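Local structure of yeast glycogen phosphorylase (Saccharomyces cerevisiae, 1YGP) at residues V226-G234 with K330-H341. The protein belongs to the carbohydrate phosphorylases of the GT-B clan, large two-lobed proteins, and carries pyridoxal-5'-phosphate as a bound ligand. Sequence-based numbering, arbitrary orientation.
Sequences VQIPVTFYG and KQQYFWCAASLH
Ile-228, Val-230 and Phe-232, on one face of strand 226-232, each settle on a successive turn of helix 330-341, which runs against the strand at 135°. Ile-228 meets the last of these turns with both branches: CG2 sits over one face of the His-341 imidazole, 3.6 Å from the ring centroid in a CH-pi contact, while CD1 lies above the same ring nearer ND1. The imidazole is brought beneath the isoleucine because its CG is anti to the backbone N (chi1 -176°). Further back on the CD1 branch, CG1 of Ile-228 lies 4.1 Å from Ala-338 CB. Val-230 points both methyls at the helix, CG1 against CA of Phe-334 and CG2 against Phe-334 CD1 and the methyl of Ala-337. The CA atoms of Ile-228 and Ala-338 are 5.9 Å apart, a close approach consistent with the small Ala-337 and Ala-338.

Phe-232 turns its ring across the aliphatic part of Lys-330, whose CG stands 3.9 Å from the ring centroid, over the face. The CB of Phe-334 approaches the edge of the phenylalanine. CE1 of Phe-232 in turn lies at the edge of the Tyr-333 ring, near its plane and 3.4 Å from Tyr-333 CD2, with the two ring planes at 80°. Beyond CG the lysine is extended, and this reach carries NZ past Phe-232 to donate a hydrogen bond of 2.9 Å to Tyr-233 OH. Glu-326, one turn earlier, forms a salt bridge with the same ammonium, while Tyr-333 OH is hydrogen-bonded to Glu-376.

The contact lays helix 322-350 against strand 221-232, an outermost strand of the chain's nine-stranded mixed sheet. Strand 255-267 pairs antiparallel with it, and Phe-334 and Ala-338 extend the same helix face onto Ala-282 and Trp-280 of strand 274-284.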
loop_
_atom_site.group_PDB
_atom_site.type_symbol
_atom_site.label_atom_id
_atom_site.label_comp_id
_atom_site.label_asym_id
_atom_site.label_seq_id
_atom_site.Cartn_x
_atom_site.Cartn_y
_atom_site.Cartn_z
ATOM N N VAL A 226 -3.659 15.153 7.495
ATOM C CA VAL A 226 -2.710 15.539 8.521
ATOM C C VAL A 226 -1.331 15.201 8.005
ATOM O O VAL A 226 -0.954 14.031 8.039
ATOM C CB VAL A 226 -3.056 14.753 9.818
ATOM C CG1 VAL A 226 -2.068 15.021 10.928
ATOM C CG2 VAL A 226 -4.402 15.236 10.341
ATOM N N GLN A 227 -0.595 16.176 7.478
ATOM C CA GLN A 227 0.800 16.010 7.051
ATOM C C GLN A 227 1.746 16.972 7.768
ATOM O O GLN A 227 1.785 18.147 7.410
ATOM C CB GLN A 227 0.929 16.256 5.578
ATOM C CG GLN A 227 0.248 15.166 4.794
ATOM C CD GLN A 227 0.342 15.381 3.297
ATOM O OE1 GLN A 227 1.258 16.009 2.763
ATOM N NE2 GLN A 227 -0.622 14.881 2.550
ATOM N N ILE A 228 2.506 16.581 8.789
ATOM C CA ILE A 228 3.425 17.463 9.528
ATOM C C ILE A 228 4.783 17.472 8.818
ATOM O O ILE A 228 5.245 16.368 8.542
ATOM C CB ILE A 228 3.674 16.960 10.989
ATOM C CG1 ILE A 228 2.428 16.511 11.763
ATOM C CG2 ILE A 228 4.289 18.126 11.713
ATOM C CD1 ILE A 228 1.394 17.601 12.089
ATOM N N PRO A 229 5.479 18.560 8.447
ATOM C CA PRO A 229 6.914 18.572 8.074
ATOM C C PRO A 229 7.866 18.392 9.259
ATOM O O PRO A 229 7.609 18.913 10.355
ATOM C CB PRO A 229 7.131 19.897 7.394
ATOM C CG PRO A 229 5.743 20.244 6.896
ATOM C CD PRO A 229 4.864 19.824 8.070
ATOM N N VAL A 230 8.975 17.678 9.085
ATOM C CA VAL A 230 9.917 17.358 10.149
ATOM C C VAL A 230 11.269 17.626 9.513
ATOM O O VAL A 230 11.477 17.272 8.351
ATOM C CB VAL A 230 9.749 15.870 10.555
ATOM C CG1 VAL A 230 10.893 15.424 11.440
ATOM C CG2 VAL A 230 8.485 15.689 11.374
ATOM N N THR A 231 12.233 18.167 10.241
ATOM C CA THR A 231 13.475 18.660 9.656
ATOM C C THR A 231 14.707 18.027 10.261
ATOM O O THR A 231 14.746 17.758 11.468
ATOM C CB THR A 231 13.443 20.199 9.851
ATOM O OG1 THR A 231 12.595 20.608 8.798
ATOM C CG2 THR A 231 14.751 20.946 9.813
ATOM N N PHE A 232 15.717 17.791 9.446
ATOM C CA PHE A 232 16.935 17.228 9.983
ATOM C C PHE A 232 18.092 18.037 9.447
ATOM O O PHE A 232 17.987 18.688 8.395
ATOM C CB PHE A 232 17.095 15.787 9.560
ATOM C CG PHE A 232 15.971 14.905 10.072
ATOM C CD1 PHE A 232 15.914 14.568 11.424
ATOM C CD2 PHE A 232 14.998 14.440 9.179
ATOM C CE1 PHE A 232 14.872 13.760 11.869
ATOM C CE2 PHE A 232 13.962 13.634 9.643
ATOM C CZ PHE A 232 13.897 13.291 10.988
ATOM N N TYR A 233 19.190 17.993 10.207
ATOM C CA TYR A 233 20.459 18.636 9.901
ATOM C C TYR A 233 20.246 20.132 9.928
ATOM O O TYR A 233 19.341 20.633 10.606
ATOM C CB TYR A 233 20.967 18.171 8.517
ATOM C CG TYR A 233 21.107 16.660 8.470
ATOM C CD1 TYR A 233 22.140 16.037 9.162
ATOM C CD2 TYR A 233 20.179 15.894 7.761
ATOM C CE1 TYR A 233 22.251 14.652 9.152
ATOM C CE2 TYR A 233 20.282 14.506 7.748
ATOM C CZ TYR A 233 21.326 13.904 8.446
ATOM O OH TYR A 233 21.482 12.543 8.410
ATOM N N GLY A 234 21.077 20.875 9.215
ATOM C CA GLY A 234 20.885 22.304 9.095
ATOM C C GLY A 234 21.760 23.078 10.046
ATOM O O GLY A 234 22.743 22.566 10.576
ATOM N N LYS A 330 17.160 9.599 14.276
ATOM C CA LYS A 330 16.364 10.228 13.221
ATOM C C LYS A 330 14.894 9.850 13.359
ATOM O O LYS A 330 14.001 10.689 13.344
ATOM C CB LYS A 330 16.973 9.761 11.910
ATOM C CG LYS A 330 16.890 10.684 10.717
ATOM C CD LYS A 330 18.043 10.231 9.834
ATOM C CE LYS A 330 18.263 11.117 8.609
ATOM N NZ LYS A 330 19.414 10.630 7.867
ATOM N N GLN A 331 14.643 8.572 13.590
ATOM C CA GLN A 331 13.325 8.008 13.808
ATOM C C GLN A 331 12.710 8.537 15.107
ATOM O O GLN A 331 11.571 9.011 15.108
ATOM C CB GLN A 331 13.544 6.497 13.789
ATOM C CG GLN A 331 12.433 5.525 14.065
ATOM C CD GLN A 331 12.899 4.087 13.807
ATOM O OE1 GLN A 331 13.575 3.468 14.627
ATOM N NE2 GLN A 331 12.580 3.445 12.696
ATOM N N GLN A 332 13.447 8.533 16.228
ATOM C CA GLN A 332 12.962 9.021 17.519
ATOM C C GLN A 332 12.672 10.519 17.461
ATOM O O GLN A 332 11.714 11.003 18.087
ATOM C CB GLN A 332 13.987 8.764 18.620
ATOM C CG GLN A 332 14.291 7.305 18.895
ATOM C CD GLN A 332 15.167 7.052 20.109
ATOM O OE1 GLN A 332 15.051 6.026 20.790
ATOM N NE2 GLN A 332 16.070 7.943 20.478
ATOM N N TYR A 333 13.452 11.287 16.684
ATOM C CA TYR A 333 13.111 12.683 16.524
ATOM C C TYR A 333 11.816 12.777 15.721
ATOM O O TYR A 333 10.872 13.340 16.276
ATOM C CB TYR A 333 14.200 13.481 15.798
ATOM C CG TYR A 333 13.821 14.956 15.744
ATOM C CD1 TYR A 333 13.193 15.564 16.835
ATOM C CD2 TYR A 333 14.013 15.681 14.574
ATOM C CE1 TYR A 333 12.744 16.876 16.748
ATOM C CE2 TYR A 333 13.571 17.000 14.479
ATOM C CZ TYR A 333 12.932 17.583 15.566
ATOM O OH TYR A 333 12.428 18.861 15.483
ATOM N N PHE A 334 11.692 12.226 14.497
ATOM C CA PHE A 334 10.485 12.248 13.656
ATOM C C PHE A 334 9.169 12.002 14.422
ATOM O O PHE A 334 8.212 12.779 14.371
ATOM C CB PHE A 334 10.721 11.203 12.564
ATOM C CG PHE A 334 9.547 10.914 11.645
ATOM C CD1 PHE A 334 9.222 11.802 10.623
ATOM C CD2 PHE A 334 8.761 9.781 11.861
ATOM C CE1 PHE A 334 8.107 11.568 9.829
ATOM C CE2 PHE A 334 7.643 9.554 11.059
ATOM C CZ PHE A 334 7.312 10.450 10.043
ATOM N N TRP A 335 9.100 10.962 15.223
ATOM C CA TRP A 335 7.917 10.662 15.990
ATOM C C TRP A 335 7.730 11.674 17.092
ATOM O O TRP A 335 6.580 12.098 17.256
ATOM C CB TRP A 335 8.078 9.251 16.513
ATOM C CG TRP A 335 7.340 8.807 17.764
ATOM C CD1 TRP A 335 5.973 8.688 17.883
ATOM C CD2 TRP A 335 8.020 8.396 18.874
ATOM N NE1 TRP A 335 5.795 8.175 19.082
ATOM C CE2 TRP A 335 6.983 7.985 19.705
ATOM C CE3 TRP A 335 9.353 8.316 19.263
ATOM C CZ2 TRP A 335 7.310 7.475 20.958
ATOM C CZ3 TRP A 335 9.651 7.807 20.518
ATOM C CH2 TRP A 335 8.638 7.387 21.360
ATOM N N CYS A 336 8.763 12.099 17.844
ATOM C CA CYS A 336 8.583 13.122 18.883
ATOM C C CYS A 336 8.114 14.483 18.360
ATOM O O CYS A 336 7.210 15.123 18.895
ATOM C CB CYS A 336 9.880 13.306 19.616
ATOM S SG CYS A 336 10.117 11.888 20.700
ATOM N N ALA A 337 8.684 14.865 17.231
ATOM C CA ALA A 337 8.408 16.091 16.530
ATOM C C ALA A 337 6.961 16.206 16.053
ATOM O O ALA A 337 6.232 17.132 16.441
ATOM C CB ALA A 337 9.341 16.165 15.334
ATOM N N ALA A 338 6.535 15.255 15.210
ATOM C CA ALA A 338 5.198 15.214 14.649
ATOM C C ALA A 338 4.133 15.100 15.738
ATOM O O ALA A 338 3.169 15.871 15.772
ATOM C CB ALA A 338 5.105 14.032 13.732
ATOM N N SER A 339 4.324 14.198 16.690
ATOM C CA SER A 339 3.415 14.045 17.800
ATOM C C SER A 339 3.315 15.306 18.641
ATOM O O SER A 339 2.205 15.746 18.943
ATOM C CB SER A 339 3.890 12.906 18.647
ATOM O OG SER A 339 3.878 11.706 17.890
ATOM N N LEU A 340 4.412 15.969 19.007
ATOM C CA LEU A 340 4.303 17.201 19.776
ATOM C C LEU A 340 3.575 18.249 18.968
ATOM O O LEU A 340 2.690 18.924 19.486
ATOM C CB LEU A 340 5.663 17.729 20.145
ATOM C CG LEU A 340 5.937 17.777 21.620
ATOM C CD1 LEU A 340 4.905 18.638 22.284
ATOM C CD2 LEU A 340 5.821 16.399 22.226
ATOM N N HIS A 341 3.855 18.333 17.669
ATOM C CA HIS A 341 3.187 19.273 16.792
ATOM C C HIS A 341 1.680 19.104 16.828
ATOM O O HIS A 341 0.931 20.091 16.866
ATOM C CB HIS A 341 3.661 19.075 15.375
ATOM C CG HIS A 341 3.084 20.068 14.385
ATOM N ND1 HIS A 341 1.816 20.294 14.063
ATOM C CD2 HIS A 341 3.854 20.910 13.619
ATOM C CE1 HIS A 341 1.783 21.223 13.138
ATOM N NE2 HIS A 341 3.012 21.584 12.884
#